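Local coordinates for F5/8 type C domain protein (Bacteroides ovatus, PDB 4ZRX) that is a putative alpha-L-fucosidase, probably a glycoside hydrolase that removes L-fucose from glycans, and also carries an F5/8 type C domain, at residues V243-P246 with G247-R251. Residues are numbered along the deposited sequence; the frame is centred on the assembly and turned at random.
Sequences VLTP and GIYAR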
loop_
_atom_site.group_PDB
_atom_site.type_symbol
_atom_site.label_atom_id
_atom_site.label_comp_id
_atom_site.label_asym_id
_atom_site.label_seq_id
_atom_site.Cartn_x
_atom_site.Cartn_y
_atom_site.Cartn_z
ATOM N N VAL A 243 -6.143 14.867 15.401
ATOM C CA VAL A 243 -6.492 14.683 16.814
ATOM C C VAL A 243 -5.961 13.356 17.376
ATOM O O VAL A 243 -6.040 13.110 18.599
ATOM C CB VAL A 243 -8.003 14.752 17.007
ATOM C CG1 VAL A 243 -8.542 16.042 16.517
ATOM C CG2 VAL A 243 -8.735 13.586 16.327
ATOM N N LEU A 244 -5.511 12.436 16.504
ATOM C CA LEU A 244 -5.020 11.140 16.974
ATOM C C LEU A 244 -3.744 11.307 17.786
ATOM O O LEU A 244 -2.779 11.829 17.280
ATOM C CB LEU A 244 -4.814 10.159 15.816
ATOM C CG LEU A 244 -4.489 8.706 16.216
ATOM C CD1 LEU A 244 -5.627 7.979 16.853
ATOM C CD2 LEU A 244 -3.950 7.937 14.947
ATOM N N THR A 245 -3.744 10.807 19.023
ATOM C CA THR A 245 -2.646 10.998 19.931
ATOM C C THR A 245 -1.652 9.865 19.641
ATOM O O THR A 245 -2.018 8.676 19.706
ATOM C CB THR A 245 -3.091 10.955 21.407
ATOM O OG1 THR A 245 -4.054 11.969 21.661
ATOM C CG2 THR A 245 -1.870 11.148 22.304
ATOM N N PRO A 246 -0.389 10.208 19.376
ATOM C CA PRO A 246 0.642 9.181 19.246
ATOM C C PRO A 246 0.616 8.172 20.361
ATOM O O PRO A 246 0.520 8.549 21.547
ATOM C CB PRO A 246 1.948 9.982 19.218
ATOM C CG PRO A 246 1.551 11.204 18.514
ATOM C CD PRO A 246 0.154 11.534 19.031
ATOM N N GLY A 247 0.705 6.898 19.985
ATOM C CA GLY A 247 0.556 5.794 20.926
ATOM C C GLY A 247 1.614 5.748 22.019
ATOM O O GLY A 247 1.424 5.113 23.059
ATOM N N ILE A 248 2.744 6.408 21.787
ATOM C CA ILE A 248 3.822 6.408 22.746
ATOM C C ILE A 248 3.553 7.282 23.978
ATOM O O ILE A 248 4.332 7.221 24.924
ATOM C CB ILE A 248 5.150 6.821 22.130
ATOM C CG1 ILE A 248 5.056 8.203 21.458
ATOM C CG2 ILE A 248 5.632 5.710 21.179
ATOM C CD1 ILE A 248 6.364 8.834 21.309
ATOM N N TYR A 249 2.517 8.114 23.929
ATOM C CA TYR A 249 2.233 9.003 25.026
ATOM C C TYR A 249 1.332 8.261 25.986
ATOM O O TYR A 249 0.411 7.564 25.580
ATOM C CB TYR A 249 1.516 10.258 24.549
ATOM C CG TYR A 249 2.278 11.128 23.592
ATOM C CD1 TYR A 249 3.661 11.028 23.414
ATOM C CD2 TYR A 249 1.612 12.079 22.874
ATOM C CE1 TYR A 249 4.321 11.869 22.497
ATOM C CE2 TYR A 249 2.254 12.896 22.001
ATOM C CZ TYR A 249 3.588 12.800 21.810
ATOM O OH TYR A 249 4.177 13.678 20.949
ATOM N N ALA A 250 1.593 8.419 27.286
ATOM C CA ALA A 250 0.815 7.691 28.275
ATOM C C ALA A 250 -0.684 8.017 28.164
ATOM O O ALA A 250 -1.529 7.159 28.349
ATOM C CB ALA A 250 1.311 8.071 29.684
ATOM N N ARG A 251 -1.016 9.268 27.879
ATOM C CA ARG A 251 -2.438 9.673 27.712
ATOM C C ARG A 251 -3.174 9.169 26.453
ATOM O O ARG A 251 -4.388 9.322 26.326
ATOM C CB ARG A 251 -2.512 11.181 27.725
ATOM C CG ARG A 251 -1.867 11.886 26.520
ATOM C CD ARG A 251 -1.740 13.367 26.863
ATOM N NE ARG A 251 -1.295 14.239 25.781
ATOM C CZ ARG A 251 -0.036 14.473 25.465
ATOM N NH1 ARG A 251 0.952 13.833 26.073
ATOM N NH2 ARG A 251 0.255 15.345 24.527
#
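Pro246 and Tyr249 occupy the first and last positions of a type I beta turn and show how such a turn can be closed twice, once by backbone and once by side chains. The amide of Tyr249 donates to the Pro246 carbonyl, N to O 3.1 Å at a nearly straight 168°, with the donor above the carbonyl plane. The second closure is a CH-pi contact: Pro246 CB lies over one face of the tyrosine ring, 4.1 Å from its centroid, while Pro246 CD comes within 3.9 Å of Tyr249 CE2. The two side chains extend in a common direction, the pyrrolidine alongside the phenol with its CB over that face. Thr245 adds its methyl, CG2 standing 3.6 Å from Tyr249 CD2 in an oblique approach. That methyl is placed by a first torsion of -59°, which turns CG2 anti to the threonine's backbone N and keeps OG1 next to that N. The phenol oxygen reaches past the turn to a hydrogen bond with Asp222. Replacing Tyr249 by an alanine removes the ring, which would probably deprive Pro246 CB and the Thr245 methyl of this contact and leave Asp222 without its hydroxyl partner. The turn lies in the connection from strand 241-242 to helix 252-259, within the alpha-L-fucosidase region; Pro246 packs on Phe281 and Tyr283 of strand 279-290, whereas Thr245 touches Ser252 and Asn255 of the helix.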